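Local structure of Hth-type dhaklm operon transcriptional activator DHAS (Lactococcus lactis, 2IU5) at residues I17-F22 with I39-I45; D68-I73 with L88-L93. The protein activates transcription of the dhaKLM operon, in complex with DhaQ and in response to dihydroxyacetone, by binding as a homodimer to an inverted repeat at the promoter. The protein carries 1 engineered substitution. All blocks are in the same frame, centred on the assembly; numbering follows the deposited sequence.

Contact 1: residues I17-F22 with I39-I45; sequences IIAKAF and IMQTAKI
Ala21 and Ala43 are the closest pair of CA atoms across segments 17-22 and 39-45, and the Ala21 methyl is set against the backbone of the second helix: Ala21 CB lies 3.5 Å from Ile39 O and 3.8 Å from the methyl CB of Ala43. The two methyls lie where the segment axes pass 8.3 Å apart, at 108° to each other; such small residues are consistent with the close approach. On the buried flank the packing is tight and mostly between apolar side chains. Ile18 and Ile39 meet at about a right angle through their gamma branches, Ile18 CG2 to Ile39 CG2 3.8 Å. With CG1 beside its backbone N (chi1 -69°), Ile39 turns its CD1 onto the Phe22 ring, which it approaches obliquely, 3.5 Å from Phe22 CD1. The same ring rests on Leu60, Leu61 and Ile64 of helix 57-73, so helices 13-28, 36-43 and 57-73 meet around it in the TetR-type DNA-binding domain. The contact thereby packs the first helix of the predicted helix-turn-helix, 36-43, against helix 13-28. Met40, bent at both chi2 (-58°) and chi3, curls its thioether back toward helix 13-28, bringing SD to 3.8 Å from Ile18 CG1; Phe50 touches both side chains. Lys44, with positive phi, ends helix 36-43 in a Schellman motif, Ile45 N bonding to Met40 O and Lys44 N to Gln41 O. Beyond this helix end, Ile45 points back toward segment 17-22, and its CD1 lies 3.6 Å from Ile17 CG2. Here the contact thins out toward solvent: Ile17 is exposed and reaches the other segment through CG2, which also nears the Ala43 methyl. Exposed Thr42 borders the other end, laying CG2 3.9 Å from Ala21 CB while its OG1 bonds back to Asp38 O.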
loop_
_atom_site.group_PDB
_atom_site.type_symbol
_atom_site.label_atom_id
_atom_site.label_comp_id
_atom_site.label_asym_id
_atom_site.label_seq_id
_atom_site.Cartn_x
_atom_site.Cartn_y
_atom_site.Cartn_z
ATOM N N ILE A 17 28.525 -0.220 15.999
ATOM C CA ILE A 17 28.539 0.458 17.297
ATOM C C ILE A 17 27.990 1.878 17.166
ATOM O O ILE A 17 27.163 2.325 17.977
ATOM C CB ILE A 17 29.951 0.431 17.895
ATOM C CG1 ILE A 17 30.379 -0.999 18.215
ATOM C CG2 ILE A 17 30.039 1.320 19.139
ATOM C CD1 ILE A 17 31.840 -1.065 18.572
ATOM N N ILE A 18 28.450 2.582 16.132
ATOM C CA ILE A 18 27.988 3.951 15.893
ATOM C C ILE A 18 26.482 3.940 15.605
ATOM O O ILE A 18 25.728 4.731 16.157
ATOM C CB ILE A 18 28.766 4.567 14.723
ATOM C CG1 ILE A 18 30.231 4.776 15.119
ATOM C CG2 ILE A 18 28.153 5.895 14.332
ATOM C CD1 ILE A 18 31.102 5.098 13.900
ATOM N N ALA A 19 26.030 3.039 14.741
ATOM C CA ALA A 19 24.601 2.940 14.439
ATOM C C ALA A 19 23.729 2.633 15.664
ATOM O O ALA A 19 22.637 3.212 15.858
ATOM C CB ALA A 19 24.371 1.855 13.377
ATOM N N LYS A 20 24.197 1.715 16.495
ATOM C CA LYS A 20 23.471 1.388 17.725
ATOM C C LYS A 20 23.331 2.612 18.624
ATOM O O LYS A 20 22.256 2.873 19.175
ATOM C CB LYS A 20 24.136 0.232 18.473
ATOM C CG LYS A 20 23.345 -0.264 19.669
ATOM C CD LYS A 20 21.913 -0.597 19.244
ATOM C CE LYS A 20 21.163 -1.433 20.294
ATOM N NZ LYS A 20 20.750 -0.578 21.446
ATOM N N ALA A 21 24.427 3.348 18.764
ATOM C CA ALA A 21 24.390 4.601 19.513
ATOM C C ALA A 21 23.337 5.573 18.980
ATOM O O ALA A 21 22.543 6.138 19.747
ATOM C CB ALA A 21 25.765 5.235 19.519
ATOM N N PHE A 22 23.337 5.762 17.660
ATOM C CA PHE A 22 22.349 6.645 17.039
ATOM C C PHE A 22 20.929 6.158 17.292
ATOM O O PHE A 22 20.043 6.939 17.659
ATOM C CB PHE A 22 22.621 6.728 15.565
ATOM C CG PHE A 22 21.740 7.693 14.846
ATOM C CD1 PHE A 22 21.697 9.023 15.207
ATOM C CD2 PHE A 22 20.947 7.256 13.790
ATOM C CE1 PHE A 22 20.883 9.938 14.535
ATOM C CE2 PHE A 22 20.123 8.158 13.110
ATOM C CZ PHE A 22 20.097 9.502 13.488
ATOM N N ILE A 39 26.425 11.289 19.209
ATOM C CA ILE A 39 26.493 9.887 18.776
ATOM C C ILE A 39 27.761 9.235 19.288
ATOM O O ILE A 39 27.741 8.121 19.819
ATOM C CB ILE A 39 26.416 9.785 17.249
ATOM C CG1 ILE A 39 25.009 10.180 16.809
ATOM C CG2 ILE A 39 26.674 8.342 16.770
ATOM C CD1 ILE A 39 24.919 10.473 15.290
ATOM N N MET A 40 28.877 9.934 19.126
ATOM C CA MET A 40 30.168 9.358 19.479
ATOM C C MET A 40 30.432 9.321 20.982
ATOM O O MET A 40 31.082 8.401 21.475
ATOM C CB MET A 40 31.313 10.034 18.704
ATOM C CG MET A 40 31.123 9.906 17.173
ATOM S SD MET A 40 31.003 8.200 16.593
ATOM C CE MET A 40 32.713 7.694 16.709
ATOM N N GLN A 41 29.929 10.304 21.718
ATOM C CA GLN A 41 29.865 10.209 23.178
ATOM C C GLN A 41 29.124 8.957 23.625
ATOM O O GLN A 41 29.586 8.208 24.495
ATOM C CB GLN A 41 29.185 11.447 23.748
ATOM C CG GLN A 41 30.122 12.624 23.697
ATOM C CD GLN A 41 29.440 13.911 24.086
ATOM O OE1 GLN A 41 28.238 13.928 24.362
ATOM N NE2 GLN A 41 30.203 14.995 24.110
ATOM N N THR A 42 27.957 8.708 23.028
ATOM C CA THR A 42 27.152 7.563 23.418
ATOM C C THR A 42 27.853 6.253 23.015
ATOM O O THR A 42 27.804 5.255 23.744
ATOM C CB THR A 42 25.754 7.672 22.784
ATOM O OG1 THR A 42 25.095 8.805 23.352
ATOM C CG2 THR A 42 24.892 6.462 23.084
ATOM N N ALA A 43 28.508 6.262 21.858
ATOM C CA ALA A 43 29.230 5.093 21.371
ATOM C C ALA A 43 30.519 4.813 22.141
ATOM O O ALA A 43 31.074 3.703 22.056
ATOM C CB ALA A 43 29.549 5.250 19.887
ATOM N N LYS A 44 30.989 5.806 22.878
ATOM C CA LYS A 44 32.287 5.742 23.561
ATOM C C LYS A 44 33.431 5.493 22.582
ATOM O O LYS A 44 34.294 4.645 22.816
ATOM C CB LYS A 44 32.280 4.634 24.617
ATOM C CG LYS A 44 31.392 4.950 25.808
ATOM C CD LYS A 44 31.829 6.264 26.416
ATOM C CE LYS A 44 31.378 6.401 27.863
ATOM N NZ LYS A 44 32.077 7.581 28.454
ATOM N N ILE A 45 33.418 6.245 21.493
ATOM C CA ILE A 45 34.488 6.224 20.511
ATOM C C ILE A 45 34.869 7.671 20.218
ATOM O O ILE A 45 34.015 8.561 20.181
ATOM C CB ILE A 45 34.019 5.527 19.211
ATOM C CG1 ILE A 45 33.587 4.085 19.497
ATOM C CG2 ILE A 45 35.109 5.571 18.158
ATOM C CD1 ILE A 45 32.855 3.453 18.319
#

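Contact 2: residues D68-I73 with L88-L93; sequences DFAELI and LLLRYL
Tyr92 meets Asp68 through the one hydrogen bond between the two segments, Tyr92 OH donating to Asp68 OD2 over 2.6 Å. The bond uses the anti lone pair of OD2, and the carboxylate stands 89° to the ring plane. Both partners have further ties: OD2 forms a salt bridge with Lys23 NZ and the phenol oxygen a hydrogen bond with Tyr100 OH, a small polar network beside an otherwise apolar interface.

The aromatic pair is T-shaped: Tyr92 turns an edge toward the face of Phe69, ring centroids 5.8 Å apart. From above one Tyr92 face, Leu72 CD1 makes a CH-pi contact, 3.8 Å from the ring centroid. Segments 68-73 and 88-93 run roughly antiparallel, packing helix 57-73, which links the DNA-binding part to the C-terminal region, against helix 82-95 of the TetR regulatory domain.

Aliphatic contacts flank the rings. A chi1 of -176° swings the Leu89 branch away from its own amide and puts CD1 in touch with both Leu72 CD1 and Phe69 CE1, 3.8 Å from each. Phe69 CZ touches Leu93 CD2 at 4.1 Å, and Trp118 of helix 110-132 packs on Leu89 and Leu93.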
loop_
_atom_site.group_PDB
_atom_site.type_symbol
_atom_site.label_atom_id
_atom_site.label_comp_id
_atom_site.label_asym_id
_atom_site.label_seq_id
_atom_site.Cartn_x
_atom_site.Cartn_y
_atom_site.Cartn_z
ATOM N N ASP A 68 20.163 -2.763 8.110
ATOM C CA ASP A 68 19.305 -3.431 9.089
ATOM C C ASP A 68 18.285 -4.306 8.358
ATOM O O ASP A 68 18.038 -5.447 8.752
ATOM C CB ASP A 68 18.582 -2.413 9.976
ATOM C CG ASP A 68 19.479 -1.852 11.076
ATOM O OD1 ASP A 68 20.702 -2.137 11.076
ATOM O OD2 ASP A 68 18.937 -1.133 11.934
ATOM N N PHE A 69 17.684 -3.780 7.293
ATOM C CA PHE A 69 16.710 -4.565 6.542
ATOM C C PHE A 69 17.326 -5.752 5.828
ATOM O O PHE A 69 16.721 -6.825 5.806
ATOM C CB PHE A 69 15.877 -3.690 5.606
ATOM C CG PHE A 69 14.883 -2.838 6.346
ATOM C CD1 PHE A 69 13.614 -3.322 6.638
ATOM C CD2 PHE A 69 15.215 -1.547 6.760
ATOM C CE1 PHE A 69 12.690 -2.516 7.336
ATOM C CE2 PHE A 69 14.302 -0.737 7.453
ATOM C CZ PHE A 69 13.042 -1.218 7.742
ATOM N N ALA A 70 18.508 -5.585 5.250
ATOM C CA ALA A 70 19.204 -6.731 4.637
ATOM C C ALA A 70 19.570 -7.797 5.665
ATOM O O ALA A 70 19.458 -8.997 5.404
ATOM C CB ALA A 70 20.455 -6.254 3.921
ATOM N N GLU A 71 20.010 -7.358 6.842
ATOM C CA GLU A 71 20.437 -8.291 7.860
ATOM C C GLU A 71 19.255 -9.140 8.283
ATOM O O GLU A 71 19.401 -10.351 8.482
ATOM C CB GLU A 71 21.065 -7.561 9.037
ATOM C CG GLU A 71 22.449 -7.068 8.690
ATOM C CD GLU A 71 23.311 -6.790 9.904
ATOM O OE1 GLU A 71 22.732 -6.572 10.997
ATOM O OE2 GLU A 71 24.557 -6.796 9.738
ATOM N N LEU A 72 18.099 -8.493 8.405
ATOM C CA LEU A 72 16.907 -9.161 8.919
ATOM C C LEU A 72 16.313 -10.113 7.897
ATOM O O LEU A 72 15.816 -11.190 8.263
ATOM C CB LEU A 72 15.861 -8.140 9.359
ATOM C CG LEU A 72 16.230 -7.388 10.642
ATOM C CD1 LEU A 72 15.486 -6.064 10.681
ATOM C CD2 LEU A 72 15.968 -8.204 11.894
ATOM N N ILE A 73 16.357 -9.733 6.628
ATOM C CA ILE A 73 15.661 -10.506 5.599
ATOM C C ILE A 73 16.605 -11.540 4.976
ATOM O O ILE A 73 16.224 -12.694 4.790
ATOM C CB ILE A 73 14.994 -9.556 4.577
ATOM C CG1 ILE A 73 13.909 -8.700 5.267
ATOM C CG2 ILE A 73 14.456 -10.334 3.360
ATOM C CD1 ILE A 73 13.497 -7.509 4.441
ATOM N N LEU A 88 11.226 -11.603 13.065
ATOM C CA LEU A 88 12.307 -10.711 13.512
ATOM C C LEU A 88 12.187 -9.299 12.956
ATOM O O LEU A 88 12.506 -8.318 13.641
ATOM C CB LEU A 88 13.675 -11.331 13.244
ATOM C CG LEU A 88 13.839 -12.641 14.042
ATOM C CD1 LEU A 88 15.247 -13.177 13.911
ATOM C CD2 LEU A 88 13.461 -12.487 15.532
ATOM N N LEU A 89 11.725 -9.172 11.725
ATOM C CA LEU A 89 11.450 -7.848 11.181
ATOM C C LEU A 89 10.360 -7.102 11.963
ATOM O O LEU A 89 10.514 -5.912 12.313
ATOM C CB LEU A 89 11.086 -8.014 9.708
ATOM C CG LEU A 89 10.857 -6.739 8.931
ATOM C CD1 LEU A 89 12.074 -5.834 9.001
ATOM C CD2 LEU A 89 10.491 -7.052 7.485
ATOM N N LEU A 90 9.237 -7.759 12.257
ATOM C CA LEU A 90 8.202 -7.107 13.059
ATOM C C LEU A 90 8.726 -6.701 14.437
ATOM O O LEU A 90 8.443 -5.601 14.910
ATOM C CB LEU A 90 6.963 -8.003 13.206
ATOM C CG LEU A 90 6.286 -8.288 11.867
ATOM C CD1 LEU A 90 5.126 -9.285 12.073
ATOM C CD2 LEU A 90 5.788 -7.009 11.179
ATOM N N ARG A 91 9.477 -7.581 15.087
ATOM C CA ARG A 91 10.081 -7.255 16.367
ATOM C C ARG A 91 11.033 -6.069 16.275
ATOM O O ARG A 91 11.049 -5.223 17.164
ATOM C CB ARG A 91 10.833 -8.458 16.914
ATOM C CG ARG A 91 9.906 -9.458 17.538
ATOM C CD ARG A 91 10.629 -10.521 18.358
ATOM N NE ARG A 91 9.626 -11.455 18.812
ATOM C CZ ARG A 91 9.905 -12.687 19.217
ATOM N NH1 ARG A 91 11.170 -13.105 19.217
ATOM N NH2 ARG A 91 8.932 -13.481 19.617
ATOM N N TYR A 92 11.824 -6.003 15.218
ATOM C CA TYR A 92 12.760 -4.905 15.014
ATOM C C TYR A 92 11.994 -3.607 14.879
ATOM O O TYR A 92 12.366 -2.576 15.467
ATOM C CB TYR A 92 13.567 -5.188 13.750
ATOM C CG TYR A 92 14.338 -3.987 13.213
ATOM C CD1 TYR A 92 15.572 -3.628 13.750
ATOM C CD2 TYR A 92 13.823 -3.229 12.165
ATOM C CE1 TYR A 92 16.274 -2.532 13.247
ATOM C CE2 TYR A 92 14.504 -2.140 11.656
ATOM C CZ TYR A 92 15.725 -1.800 12.204
ATOM O OH TYR A 92 16.365 -0.712 11.670
ATOM N N LEU A 93 10.912 -3.627 14.107
ATOM C CA LEU A 93 10.129 -2.403 13.900
ATOM C C LEU A 93 9.448 -1.983 15.194
ATOM O O LEU A 93 9.340 -0.781 15.476
ATOM C CB LEU A 93 9.100 -2.563 12.772
ATOM C CG LEU A 93 9.802 -2.788 11.433
ATOM C CD1 LEU A 93 8.736 -3.179 10.416
ATOM C CD2 LEU A 93 10.522 -1.538 10.961
#

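From the N terminus, helix 13-28 supplies the first half of contact 1; the chain then passes through 16 residues, and residues 39-45 at the end of helix 36-43 close the loop within the DNA-binding domain. Beyond the predicted helix-turn-helix, helix 57-73 carries the chain inward, and near its C-terminal end contact 2 opens. Fourteen further residues lead to segment 88-93 of helix 82-95, which closes it. The two loops therefore follow in series, neither nested nor crossed. The centres of contact 1 and contact 2 lie about 20 Å apart, and the two do not meet. Helix 57-73 bridges them, since it packs on helix 13-28 as well as on helix 82-95, joining the DNA-binding and regulatory domains.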